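Local coordinates for conserved hypothetical secreted protein (Helicobacter pylori, PDB 4RNZ) that is probably a zinc-dependent endopeptidase of the M23B family that acts on peptidoglycan and helps determine cell shape, at residues 19-24 and 75-80; 41-46 and 59-64; 91-96 and 137-142; 100-105 and 114-119; 183-188 and 316-321. All blocks are in the same frame, centred on the assembly; numbering follows the deposited sequence.

Contact 1 of 5, residues 19-24 and 75-80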
# COMPACT_ATOMS: atom_id res chain seq x y z
N HIS A 19 -0.79 -2.12 -30.83
CA HIS A 19 -0.18 -2.86 -31.93
C HIS A 19 1.27 -3.23 -31.63
O HIS A 19 2.13 -3.13 -32.50
CB HIS A 19 -0.27 -2.05 -33.23
CG HIS A 19 -1.61 -1.43 -33.46
ND1 HIS A 19 -2.73 -2.16 -33.77
CD2 HIS A 19 -2.01 -0.14 -33.42
CE1 HIS A 19 -3.76 -1.36 -33.91
NE2 HIS A 19 -3.35 -0.12 -33.70
N ILE A 20 1.53 -3.62 -30.39
CA ILE A 20 2.83 -4.10 -29.98
C ILE A 20 2.69 -5.62 -29.95
O ILE A 20 1.72 -6.12 -29.41
CB ILE A 20 3.22 -3.58 -28.59
CG1 ILE A 20 3.33 -2.05 -28.62
CG2 ILE A 20 4.51 -4.23 -28.10
CD1 ILE A 20 3.19 -1.39 -27.26
N PRO A 21 3.65 -6.35 -30.53
CA PRO A 21 3.51 -7.80 -30.54
C PRO A 21 3.30 -8.38 -29.14
O PRO A 21 4.08 -8.12 -28.21
CB PRO A 21 4.85 -8.28 -31.11
CG PRO A 21 5.33 -7.14 -31.96
CD PRO A 21 4.87 -5.91 -31.22
N GLN A 22 2.29 -9.22 -29.02
CA GLN A 22 1.87 -9.73 -27.74
C GLN A 22 2.84 -10.73 -27.12
O GLN A 22 2.78 -10.99 -25.92
CB GLN A 22 0.46 -10.31 -27.85
CG GLN A 22 -0.59 -9.20 -27.89
CD GLN A 22 -1.95 -9.66 -28.41
OE1 GLN A 22 -2.62 -10.47 -27.78
NE2 GLN A 22 -2.37 -9.09 -29.53
N LYS A 23 3.77 -11.26 -27.93
CA LYS A 23 4.83 -12.12 -27.39
C LYS A 23 5.68 -11.40 -26.38
O LYS A 23 6.37 -12.03 -25.58
CB LYS A 23 5.74 -12.64 -28.50
CG LYS A 23 6.62 -11.58 -29.14
CD LYS A 23 7.34 -12.15 -30.36
CE LYS A 23 7.73 -11.03 -31.32
NZ LYS A 23 8.33 -11.60 -32.55
N LEU A 24 5.71 -10.08 -26.46
CA LEU A 24 6.38 -9.27 -25.45
C LEU A 24 5.86 -9.63 -24.05
O LEU A 24 6.62 -9.70 -23.10
CB LEU A 24 6.21 -7.78 -25.77
CG LEU A 24 7.14 -6.82 -25.03
CD1 LEU A 24 8.60 -7.17 -25.25
CD2 LEU A 24 6.86 -5.38 -25.46
N GLU A 75 13.84 -2.23 -34.69
CA GLU A 75 12.59 -2.78 -35.21
C GLU A 75 11.78 -3.53 -34.15
O GLU A 75 10.73 -4.09 -34.46
CB GLU A 75 12.91 -3.74 -36.36
CG GLU A 75 13.54 -3.06 -37.57
CD GLU A 75 12.58 -2.12 -38.29
OE1 GLU A 75 11.36 -2.15 -38.04
OE2 GLU A 75 13.06 -1.35 -39.14
N ASP A 76 12.26 -3.56 -32.91
CA ASP A 76 11.67 -4.42 -31.88
C ASP A 76 11.30 -3.67 -30.63
O ASP A 76 11.90 -2.64 -30.30
CB ASP A 76 12.65 -5.53 -31.50
CG ASP A 76 12.91 -6.48 -32.65
OD1 ASP A 76 11.93 -7.05 -33.16
OD2 ASP A 76 14.10 -6.61 -33.03
N TYR A 77 10.32 -4.22 -29.91
CA TYR A 77 9.89 -3.68 -28.63
C TYR A 77 10.54 -4.50 -27.56
O TYR A 77 10.84 -5.69 -27.74
CB TYR A 77 8.37 -3.73 -28.50
CG TYR A 77 7.66 -2.60 -29.22
CD1 TYR A 77 7.41 -1.39 -28.58
CD2 TYR A 77 7.22 -2.76 -30.52
CE1 TYR A 77 6.74 -0.37 -29.23
CE2 TYR A 77 6.56 -1.75 -31.18
CZ TYR A 77 6.32 -0.55 -30.53
OH TYR A 77 5.64 0.45 -31.20
N PHE A 78 10.77 -3.85 -26.42
CA PHE A 78 11.38 -4.49 -25.28
C PHE A 78 10.58 -4.14 -24.03
O PHE A 78 9.92 -3.14 -24.01
CB PHE A 78 12.80 -3.98 -25.16
CG PHE A 78 13.69 -4.47 -26.27
CD1 PHE A 78 13.77 -3.78 -27.47
CD2 PHE A 78 14.40 -5.64 -26.13
CE1 PHE A 78 14.58 -4.25 -28.49
CE2 PHE A 78 15.20 -6.13 -27.16
CZ PHE A 78 15.29 -5.42 -28.33
N LEU A 79 10.69 -4.95 -22.98
CA LEU A 79 9.99 -4.65 -21.75
C LEU A 79 10.91 -4.91 -20.59
O LEU A 79 11.41 -6.03 -20.43
CB LEU A 79 8.74 -5.53 -21.68
CG LEU A 79 7.71 -5.16 -20.63
CD1 LEU A 79 6.33 -5.61 -21.10
CD2 LEU A 79 8.10 -5.74 -19.28
N ASP A 80 11.17 -3.86 -19.81
CA ASP A 80 11.99 -3.98 -18.62
C ASP A 80 11.14 -3.60 -17.42
O ASP A 80 10.20 -2.84 -17.54
CB ASP A 80 13.22 -3.04 -18.64
CG ASP A 80 14.19 -3.36 -19.75
OD1 ASP A 80 14.35 -4.54 -20.08
OD2 ASP A 80 14.81 -2.42 -20.28
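I20 lies against one face of the Y77 ring, and this aliphatic-on-aromatic pairing anchors residues 19-24 to the strand at 75-80. The CG1 methylene of I20 stands 3.9 Å from the centroid of the Y77 ring, only 14° off its normal, a CH-pi contact, while I20 CG2 reaches the root of the same ring at Y77 CG (3.7 Å). P21 adds its CD carbon, which meets Y77 CD2 at 4.0 Å. Further along, L24 carries the hydrophobic link past the tyrosine: its CD2 touches Y77 CB at 3.8 Å and its CG packs on L79 CB at 3.9 Å. L24 CG is anti to the backbone N (chi1 -165°), which sends both methyl groups across to the strand. Y77 and L79 alternate with F78, whose side chain starts off on the other face of the strand, the usual beta alternation. The strand, 76-83, is an outermost one of the five-stranded antiparallel sheet in the N-terminal region, and residues 19-24 lie over it after a Schellman motif with H19 at C-prime ends helix 11-17. Where the chain enters helix 23-26, L24 N donates to P21 O at 3.1 Å. Beyond the first shell, the Y77 hydroxyl is hydrogen-bonded to L55 O, I20 also packs on L15, and L79 on L11.

Contact 2 of 5, residues 41-46 and 59-64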
# COMPACT_ATOMS: atom_id res chain seq x y z
N SER A 41 -5.89 0.05 -11.62
CA SER A 41 -6.68 1.06 -12.30
C SER A 41 -6.44 2.39 -11.59
O SER A 41 -6.09 2.45 -10.42
CB SER A 41 -8.16 0.69 -12.35
OG SER A 41 -8.76 0.84 -11.09
N ASN A 42 -6.58 3.48 -12.33
CA ASN A 42 -6.27 4.79 -11.78
C ASN A 42 -4.83 5.16 -11.49
O ASN A 42 -4.58 6.29 -11.10
CB ASN A 42 -7.10 5.06 -10.52
CG ASN A 42 -8.42 5.68 -10.84
OD1 ASN A 42 -9.33 5.00 -11.32
ND2 ASN A 42 -8.52 6.99 -10.63
N VAL A 43 -3.87 4.27 -11.70
CA VAL A 43 -2.48 4.72 -11.64
C VAL A 43 -2.18 5.67 -12.79
O VAL A 43 -2.72 5.52 -13.88
CB VAL A 43 -1.45 3.58 -11.68
CG1 VAL A 43 -1.69 2.64 -10.51
CG2 VAL A 43 -1.45 2.86 -13.03
N THR A 44 -1.31 6.63 -12.53
CA THR A 44 -0.88 7.55 -13.56
C THR A 44 0.30 6.91 -14.30
O THR A 44 1.22 6.41 -13.68
CB THR A 44 -0.45 8.89 -12.95
OG1 THR A 44 -1.62 9.57 -12.52
CG2 THR A 44 0.31 9.79 -13.97
N TYR A 45 0.24 6.90 -15.63
CA TYR A 45 1.31 6.32 -16.42
C TYR A 45 1.70 7.32 -17.49
O TYR A 45 1.03 8.34 -17.68
CB TYR A 45 0.91 4.96 -17.02
CG TYR A 45 -0.18 5.00 -18.08
CD1 TYR A 45 -1.51 5.29 -17.75
CD2 TYR A 45 0.12 4.70 -19.42
CE1 TYR A 45 -2.51 5.31 -18.73
CE2 TYR A 45 -0.87 4.73 -20.40
CZ TYR A 45 -2.17 5.04 -20.05
OH TYR A 45 -3.14 5.05 -21.01
N TYR A 46 2.77 6.98 -18.20
CA TYR A 46 3.37 7.91 -19.15
C TYR A 46 3.64 7.22 -20.47
O TYR A 46 4.12 6.08 -20.51
CB TYR A 46 4.67 8.49 -18.59
CG TYR A 46 4.50 9.16 -17.24
CD1 TYR A 46 4.55 8.41 -16.07
CD2 TYR A 46 4.24 10.54 -17.13
CE1 TYR A 46 4.36 9.00 -14.83
CE2 TYR A 46 4.07 11.14 -15.89
CZ TYR A 46 4.13 10.36 -14.74
OH TYR A 46 3.96 10.91 -13.49
N LEU A 59 5.86 4.15 -19.54
CA LEU A 59 6.27 3.92 -18.18
C LEU A 59 4.99 3.72 -17.37
O LEU A 59 4.16 4.63 -17.28
CB LEU A 59 7.08 5.09 -17.64
CG LEU A 59 8.42 5.37 -18.31
CD1 LEU A 59 8.99 6.68 -17.77
CD2 LEU A 59 9.41 4.23 -18.10
N ILE A 60 4.83 2.50 -16.85
CA ILE A 60 3.60 2.06 -16.21
C ILE A 60 3.94 1.51 -14.82
O ILE A 60 4.59 0.48 -14.69
CB ILE A 60 2.90 0.96 -17.03
CG1 ILE A 60 2.57 1.47 -18.45
CG2 ILE A 60 1.62 0.51 -16.34
CD1 ILE A 60 2.26 0.33 -19.43
N PRO A 61 3.52 2.22 -13.76
CA PRO A 61 3.94 1.79 -12.43
C PRO A 61 3.24 0.50 -12.03
O PRO A 61 2.07 0.35 -12.32
CB PRO A 61 3.45 2.92 -11.52
CG PRO A 61 3.11 4.06 -12.42
CD PRO A 61 2.72 3.45 -13.72
N ILE A 62 3.98 -0.41 -11.40
CA ILE A 62 3.39 -1.60 -10.80
C ILE A 62 3.47 -1.59 -9.27
O ILE A 62 2.86 -2.43 -8.64
CB ILE A 62 3.93 -2.92 -11.37
CG1 ILE A 62 5.44 -2.99 -11.33
CG2 ILE A 62 3.48 -3.13 -12.81
CD1 ILE A 62 5.96 -4.29 -11.92
N SER A 63 4.25 -0.69 -8.69
CA SER A 63 4.27 -0.48 -7.24
C SER A 63 4.70 0.96 -7.03
O SER A 63 4.78 1.73 -7.99
CB SER A 63 5.24 -1.44 -6.55
OG SER A 63 6.61 -1.12 -6.82
N GLN A 64 4.99 1.33 -5.79
CA GLN A 64 5.46 2.68 -5.50
C GLN A 64 6.91 2.89 -5.95
O GLN A 64 7.36 4.03 -6.08
CB GLN A 64 5.33 3.02 -4.02
CG GLN A 64 6.32 2.30 -3.12
CD GLN A 64 5.83 0.94 -2.65
OE1 GLN A 64 5.06 0.25 -3.33
NE2 GLN A 64 6.27 0.55 -1.47
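Y46 and L59 form an antiparallel hydrogen-bonded pair: Y46 N donates to L59 O at 2.9 Å and L59 N to Y46 O at 2.8 Å. The first approaches in the carbonyl plane, whereas the second donor is tilted 18° from it. These bonds belong to the beta hairpin of strands 44-49 and 55-61 in the five-stranded sheet.

Apolar packing runs beside them. CB of Y45 sits 4.1 Å from I60 CG1, the side chains lying alongside and pointing the same way. Y45 CG stands between its backbone N and carbonyl carbon (chi1 67°), leading the ring away to meet W6 edge-to-face. V43 CG2 approaches P61 CD at 4.3 Å. On the face bearing Y46 and L59, R146 of strand 136-146 touches both side chains.

The last kind is carbonyl against carbon: T44 O lies 3.3 Å from P61 CG. Proline has no N-H to offer at 61, so here the strands meet through ring carbons, and regular backbone pairing between the two segments is confined to Y46 and L59.

Contact 3 of 5, residues 91-96 and 137-142. With PO4 (phosphate ion), chain G.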
# COMPACT_ATOMS: atom_id res chain seq x y z
N LYS A 91 5.50 16.81 5.42
CA LYS A 91 4.68 17.89 5.98
C LYS A 91 4.23 17.52 7.38
O LYS A 91 4.15 16.33 7.73
CB LYS A 91 3.43 18.15 5.15
CG LYS A 91 3.74 18.69 3.77
CD LYS A 91 2.55 19.41 3.14
CE LYS A 91 3.01 20.36 2.05
NZ LYS A 91 3.82 19.63 1.03
N THR A 92 3.88 18.55 8.15
CA THR A 92 3.23 18.38 9.43
C THR A 92 1.89 19.08 9.48
O THR A 92 1.80 20.31 9.39
CB THR A 92 4.11 18.92 10.56
OG1 THR A 92 5.37 18.25 10.52
CG2 THR A 92 3.45 18.68 11.93
N LEU A 93 0.84 18.28 9.62
CA LEU A 93 -0.48 18.80 9.86
C LEU A 93 -0.69 18.94 11.37
O LEU A 93 -0.54 17.98 12.13
CB LEU A 93 -1.54 17.84 9.32
CG LEU A 93 -3.00 18.17 9.63
CD1 LEU A 93 -3.41 19.51 9.05
CD2 LEU A 93 -3.86 17.06 9.07
N LEU A 94 -1.03 20.16 11.80
CA LEU A 94 -1.51 20.42 13.16
C LEU A 94 -2.96 20.89 13.11
O LEU A 94 -3.32 21.81 12.36
CB LEU A 94 -0.66 21.48 13.82
CG LEU A 94 0.85 21.26 13.84
CD1 LEU A 94 1.52 22.50 14.42
CD2 LEU A 94 1.23 20.02 14.65
N LEU A 95 -3.81 20.28 13.92
CA LEU A 95 -5.23 20.54 13.77
C LEU A 95 -5.91 20.62 15.14
O LEU A 95 -5.62 19.81 16.03
CB LEU A 95 -5.80 19.41 12.94
CG LEU A 95 -7.17 19.50 12.34
CD1 LEU A 95 -7.14 18.69 11.05
CD2 LEU A 95 -8.22 18.97 13.32
N SER A 96 -6.80 21.60 15.29
CA SER A 96 -7.72 21.65 16.44
C SER A 96 -9.09 21.27 15.91
O SER A 96 -9.61 21.93 15.03
CB SER A 96 -7.76 23.05 17.08
OG SER A 96 -8.71 23.09 18.13
N ILE A 137 -5.23 16.96 16.70
CA ILE A 137 -4.74 15.90 15.81
C ILE A 137 -3.49 16.46 15.09
O ILE A 137 -3.56 17.55 14.51
CB ILE A 137 -5.79 15.48 14.76
CG1 ILE A 137 -7.06 14.98 15.44
CG2 ILE A 137 -5.23 14.40 13.82
CD1 ILE A 137 -8.19 14.67 14.49
N ALA A 138 -2.38 15.73 15.17
CA ALA A 138 -1.18 16.02 14.44
C ALA A 138 -0.82 14.82 13.55
O ALA A 138 -0.97 13.67 13.97
CB ALA A 138 -0.05 16.31 15.39
N ILE A 139 -0.38 15.10 12.33
CA ILE A 139 0.13 14.05 11.44
C ILE A 139 1.40 14.56 10.77
O ILE A 139 1.38 15.61 10.13
CB ILE A 139 -0.87 13.67 10.33
CG1 ILE A 139 -2.29 13.57 10.89
CG2 ILE A 139 -0.43 12.38 9.62
CD1 ILE A 139 -3.34 13.16 9.90
N VAL A 140 2.49 13.82 10.92
CA VAL A 140 3.66 14.05 10.11
C VAL A 140 3.64 12.99 9.01
O VAL A 140 3.63 11.79 9.29
CB VAL A 140 4.96 13.87 10.88
CG1 VAL A 140 6.14 14.11 9.94
CG2 VAL A 140 5.03 14.81 12.07
N TYR A 141 3.62 13.44 7.76
CA TYR A 141 3.51 12.48 6.66
C TYR A 141 4.33 12.89 5.47
O TYR A 141 4.58 14.09 5.24
CB TYR A 141 2.06 12.34 6.22
CG TYR A 141 1.43 13.57 5.65
CD1 TYR A 141 0.92 14.56 6.47
CD2 TYR A 141 1.35 13.77 4.28
CE1 TYR A 141 0.31 15.67 5.95
CE2 TYR A 141 0.76 14.89 3.75
CZ TYR A 141 0.24 15.85 4.60
OH TYR A 141 -0.37 16.97 4.10
N THR A 142 4.70 11.89 4.68
CA THR A 142 5.40 12.11 3.43
C THR A 142 4.53 11.73 2.26
O THR A 142 3.58 10.95 2.39
CB THR A 142 6.71 11.33 3.35
OG1 THR A 142 6.45 9.92 3.32
CG2 THR A 142 7.61 11.65 4.51
P PO4 G . 2.30 19.94 -2.98
O1 PO4 G . 1.74 18.54 -2.73
O2 PO4 G . 1.13 20.86 -3.24
O3 PO4 G . 3.24 19.97 -4.16
O4 PO4 G . 3.09 20.48 -1.81
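K91 and Y141 open a run of antiparallel pairing in which five of the six backbone hydrogen bonds are well directed. K91 N donates to Y141 O and Y141 N returns to K91 O, both at 2.9 Å and nearly along the C=O axis. L93 and I139 repeat the exchange, with L93 N to I139 O at 2.8 Å and the donor tilted 17° from the carbonyl plane. At the third pair I137 N reaches L95 O at 3.0 Å, but the return bond from L95 N is weak, bent to 125° at the hydrogen. Carbonyl oxygens also receive CA-H contacts, the shortest being A138 CA to L93 O at 3.1 Å. The T92 hydroxyl is satisfied by G362 O.

The Y141 ring takes K91 CB over one face, while L93 CB lies at its edge. Y141 CG stands between its backbone N and carbonyl carbon (chi1 64°), which swings the ring across to the lysine. The K91 chain then bends at its last torsion, and NZ donates to phosphate O4 at 3.1 Å; K89 and Y145 bind the same ion, probably acquired from the crystallisation liquor.

L93, L95, I137, I139 and Y141 face helices 101-109 and 112-121, whereas strands 357-361 and 153-163 extend the sheet on the outer edges of 87-96 and 136-146 respectively.

Contact 4 of 5, residues 100-105 and 114-119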
# COMPACT_ATOMS: atom_id res chain seq x y z
N SER A 100 -15.50 17.12 12.41
CA SER A 100 -15.18 15.71 12.68
C SER A 100 -13.72 15.59 12.27
O SER A 100 -13.26 16.40 11.48
CB SER A 100 -16.08 14.72 11.93
OG SER A 100 -15.82 14.72 10.51
N PRO A 101 -13.00 14.55 12.76
CA PRO A 101 -11.62 14.35 12.30
C PRO A 101 -11.54 14.29 10.78
O PRO A 101 -10.68 14.93 10.19
CB PRO A 101 -11.25 13.00 12.90
CG PRO A 101 -12.01 12.99 14.19
CD PRO A 101 -13.33 13.64 13.87
N TYR A 102 -12.46 13.55 10.16
CA TYR A 102 -12.39 13.35 8.71
C TYR A 102 -12.59 14.64 7.93
O TYR A 102 -11.84 14.96 7.01
CB TYR A 102 -13.40 12.29 8.25
CG TYR A 102 -13.05 11.70 6.91
CD1 TYR A 102 -13.38 12.34 5.74
CD2 TYR A 102 -12.34 10.50 6.82
CE1 TYR A 102 -13.05 11.82 4.51
CE2 TYR A 102 -12.00 9.97 5.60
CZ TYR A 102 -12.36 10.64 4.44
OH TYR A 102 -12.04 10.14 3.20
N GLN A 103 -13.61 15.39 8.28
CA GLN A 103 -13.91 16.62 7.55
C GLN A 103 -12.79 17.66 7.72
O GLN A 103 -12.38 18.32 6.76
CB GLN A 103 -15.26 17.18 8.03
CG GLN A 103 -15.56 18.53 7.43
CD GLN A 103 -16.97 19.03 7.71
OE1 GLN A 103 -17.76 18.41 8.41
NE2 GLN A 103 -17.27 20.18 7.15
N ASP A 104 -12.31 17.80 8.94
CA ASP A 104 -11.23 18.72 9.22
C ASP A 104 -9.94 18.40 8.47
O ASP A 104 -9.30 19.30 7.92
CB ASP A 104 -10.99 18.81 10.72
CG ASP A 104 -12.12 19.54 11.44
OD1 ASP A 104 -12.95 20.22 10.79
OD2 ASP A 104 -12.21 19.40 12.67
N ILE A 105 -9.56 17.12 8.42
CA ILE A 105 -8.37 16.74 7.65
C ILE A 105 -8.55 17.12 6.19
O ILE A 105 -7.63 17.64 5.54
CB ILE A 105 -8.06 15.24 7.78
CG1 ILE A 105 -7.57 14.96 9.19
CG2 ILE A 105 -6.99 14.80 6.78
CD1 ILE A 105 -7.75 13.53 9.63
N LEU A 114 -5.05 10.50 2.93
CA LEU A 114 -4.46 10.74 4.24
C LEU A 114 -5.52 10.58 5.33
O LEU A 114 -5.24 9.98 6.38
CB LEU A 114 -3.85 12.14 4.32
CG LEU A 114 -3.16 12.53 5.62
CD1 LEU A 114 -1.91 11.70 5.86
CD2 LEU A 114 -2.78 14.00 5.62
N ALA A 115 -6.71 11.12 5.08
CA ALA A 115 -7.80 11.06 6.05
C ALA A 115 -8.18 9.61 6.31
O ALA A 115 -8.30 9.20 7.46
CB ALA A 115 -8.99 11.85 5.53
N ASN A 116 -8.31 8.81 5.26
CA ASN A 116 -8.62 7.37 5.40
C ASN A 116 -7.55 6.60 6.14
O ASN A 116 -7.86 5.69 6.93
CB ASN A 116 -8.78 6.68 4.04
CG ASN A 116 -9.99 7.13 3.27
OD1 ASN A 116 -10.94 7.70 3.82
ND2 ASN A 116 -9.98 6.83 1.98
N GLN A 117 -6.28 6.92 5.86
CA GLN A 117 -5.16 6.31 6.58
C GLN A 117 -5.23 6.60 8.08
O GLN A 117 -5.01 5.71 8.89
CB GLN A 117 -3.82 6.80 6.07
CG GLN A 117 -3.47 6.25 4.73
CD GLN A 117 -2.07 6.60 4.26
OE1 GLN A 117 -1.22 7.06 5.01
NE2 GLN A 117 -1.82 6.33 3.01
N LEU A 118 -5.56 7.83 8.44
CA LEU A 118 -5.71 8.16 9.88
C LEU A 118 -6.86 7.41 10.55
O LEU A 118 -6.69 6.90 11.65
CB LEU A 118 -5.85 9.66 10.11
CG LEU A 118 -5.66 9.97 11.61
CD1 LEU A 118 -4.20 10.08 11.98
CD2 LEU A 118 -6.41 11.21 11.99
N MET A 119 -8.03 7.38 9.91
CA MET A 119 -9.18 6.68 10.45
C MET A 119 -8.79 5.22 10.68
O MET A 119 -9.04 4.66 11.74
CB MET A 119 -10.37 6.73 9.50
CG MET A 119 -10.92 8.11 9.12
SD MET A 119 -11.26 9.26 10.48
CE MET A 119 -9.67 10.04 10.64
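Helices 101-105 and 114-119 run roughly antiparallel, their axes at 151° and 9.4 Å apart at closest approach, with Y102 and A115 nearest in backbone. The A115 methyl sits over one face of the Y102 ring, 3.8 Å from its centroid and 20° off the normal, a CH-pi contact. Around the edge of the same ring lie two other groups. M119 CG touches Y102 CD2 at 3.6 Å, and its sulfur SD stands 5.4 Å from the centroid, a Met-aromatic contact made at the ring edge. N116 OD1 is also near the ring plane and accepts a hydrogen bond from Y102 OH at 2.7 Å; the hydroxyl, however, lies above the amide's carbonyl plane. With CG anti to the backbone N (chi1 -159°), Y102 carries its ring over to the second helix.

This is an antiparallel helical hairpin, with a short connection between helices 101-109 and 112-121, and it packs on the sheet that contains strand 136-146. S100 serves as the N-cap of the first helix, its OG accepting from Q103 N at 3.2 Å.

Toward the sheet, I105 completes the seam. Its CD1 meets L118 CD2 at 3.6 Å and reaches M119 CE tip to tip, while its CG2 rests against A115 CB at 3.8 Å. L118 continues on to I137 and I139, and F128 packs against P101, L118 and M119.

Contact 5 of 5, residues 183-188 and 316-321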
# COMPACT_ATOMS: atom_id res chain seq x y z
N ALA A 183 7.15 1.22 21.47
CA ALA A 183 7.58 0.34 20.41
C ALA A 183 6.86 -0.98 20.34
O ALA A 183 7.39 -1.94 19.90
CB ALA A 183 9.07 0.12 20.47
N GLN A 184 5.62 -0.99 20.71
CA GLN A 184 4.77 -2.15 20.46
C GLN A 184 3.72 -1.84 19.38
O GLN A 184 3.26 -0.71 19.23
CB GLN A 184 4.15 -2.67 21.75
CG GLN A 184 3.48 -1.65 22.61
CD GLN A 184 3.15 -2.19 23.98
OE1 GLN A 184 2.98 -3.40 24.17
NE2 GLN A 184 3.07 -1.30 24.97
N GLU A 185 3.37 -2.85 18.60
CA GLU A 185 2.57 -2.62 17.40
C GLU A 185 1.16 -2.15 17.71
O GLU A 185 0.54 -2.59 18.68
CB GLU A 185 2.52 -3.87 16.55
CG GLU A 185 1.70 -3.72 15.27
CD GLU A 185 1.99 -4.83 14.27
OE1 GLU A 185 2.66 -5.81 14.64
OE2 GLU A 185 1.58 -4.71 13.11
N VAL A 186 0.65 -1.24 16.89
CA VAL A 186 -0.73 -0.81 17.00
C VAL A 186 -1.36 -0.86 15.63
O VAL A 186 -0.66 -0.85 14.61
CB VAL A 186 -0.87 0.60 17.61
CG1 VAL A 186 -0.28 0.63 19.03
CG2 VAL A 186 -0.22 1.65 16.71
N ALA A 187 -2.68 -0.98 15.62
CA ALA A 187 -3.46 -1.03 14.40
C ALA A 187 -3.02 -2.20 13.51
O ALA A 187 -3.06 -2.09 12.30
CB ALA A 187 -3.34 0.30 13.67
N GLY A 188 -2.58 -3.30 14.12
CA GLY A 188 -2.13 -4.46 13.38
C GLY A 188 -3.29 -5.31 12.85
O GLY A 188 -4.46 -4.95 12.97
N TYR A 316 2.65 -10.26 9.05
CA TYR A 316 1.38 -10.18 9.76
C TYR A 316 0.83 -11.53 10.17
O TYR A 316 -0.27 -11.59 10.76
CB TYR A 316 0.31 -9.57 8.87
CG TYR A 316 0.36 -8.09 8.70
CD1 TYR A 316 -0.15 -7.23 9.69
CD2 TYR A 316 0.85 -7.53 7.53
CE1 TYR A 316 -0.14 -5.86 9.52
CE2 TYR A 316 0.86 -6.16 7.35
CZ TYR A 316 0.36 -5.33 8.34
OH TYR A 316 0.39 -3.96 8.14
N ILE A 317 1.51 -12.61 9.80
CA ILE A 317 1.07 -13.92 10.26
C ILE A 317 1.76 -14.22 11.58
O ILE A 317 2.95 -14.43 11.63
CB ILE A 317 1.32 -15.00 9.21
CG1 ILE A 317 0.42 -14.70 8.00
CG2 ILE A 317 1.01 -16.38 9.78
CD1 ILE A 317 0.57 -15.65 6.84
N ARG A 318 1.01 -14.11 12.65
CA ARG A 318 1.51 -14.17 14.01
C ARG A 318 0.31 -14.34 14.88
O ARG A 318 -0.79 -14.11 14.44
CB ARG A 318 2.21 -12.87 14.38
CG ARG A 318 1.28 -11.68 14.56
CD ARG A 318 1.84 -10.41 13.95
NE ARG A 318 0.82 -9.40 13.64
CZ ARG A 318 1.13 -8.18 13.21
NH1 ARG A 318 2.40 -7.86 13.04
NH2 ARG A 318 0.19 -7.27 12.95
N THR A 319 0.51 -14.65 16.15
CA THR A 319 -0.60 -14.80 17.08
C THR A 319 -0.73 -13.64 18.03
O THR A 319 -1.80 -13.36 18.53
CB THR A 319 -0.44 -16.05 17.93
OG1 THR A 319 -0.13 -17.16 17.09
CG2 THR A 319 -1.70 -16.32 18.63
N ALA A 320 0.38 -12.99 18.28
CA ALA A 320 0.41 -11.80 19.09
C ALA A 320 0.89 -10.62 18.31
O ALA A 320 1.51 -10.76 17.29
CB ALA A 320 1.33 -12.01 20.26
N LYS A 321 0.59 -9.46 18.85
CA LYS A 321 1.18 -8.17 18.53
C LYS A 321 2.72 -8.18 18.53
O LYS A 321 3.36 -8.70 19.42
CB LYS A 321 0.71 -7.17 19.57
CG LYS A 321 -0.63 -6.53 19.29
CD LYS A 321 -1.23 -5.86 20.53
CE LYS A 321 -2.64 -6.37 20.84
NZ LYS A 321 -3.74 -5.47 20.41
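A salt bridge from the buried E185 to R318 joins the short, weakly bonded strand around 185-186 to the loop between strand 309-311 and helix 326-348. E185 and R318 approach from opposite directions: E185 OE1 lies 2.6 Å from R318 NH1, and R318 NH2 donates to E185 OE2 at 2.9 Å. The carboxylate and guanidinium planes stand almost perpendicular, 87° apart, so this is not the coplanar, side-on bidentate pairing. E185 OE1 comes over a face of the guanidinium, and the NH2 bond meets OE2 from 54° above the carboxylate plane. E185 CG is anti to the backbone N (chi1 -180°) and its chain stays extended, which takes the acid straight across to the arginine.

Both groups have further partners. E185 OE2 is also hydrogen-bonded to H177 ND1, which, with R318, would probably stabilise the carboxylate as an anion, while F189 O helps hold R318 NH2. G188 brings its CA to 3.7 Å from R318 NH2, at the guanidinium edge, and Y316 CA lies over the centre of the face opposite E185 OE1. K321 CD comes to 4.2 Å from E185 O. The result is a salt bridge with perpendicular planes that pins a short terminal strand of the sheet to a loop distant in sequence.

From the N terminus, contact 1 closes the first long loop, laying residues 19-24 against strand 76-83 of the N-terminal sheet. Contact 2 falls within that loop as a local hairpin closure of the same sheet. Both are complete before contact 3 begins; it brings strand 136-146 back beside strand 87-96 and encloses contact 4, the helix pair between them. Contacts 3 and 4 touch, with L114 on Y141 and P101 on I137, making one layered sheet-and-helix core. Contact 5 comes last and spans the longest interval, tying the sheet shared with contact 3 to the loop between strand 309-311 and helix 326-348. None of the five cross along the chain.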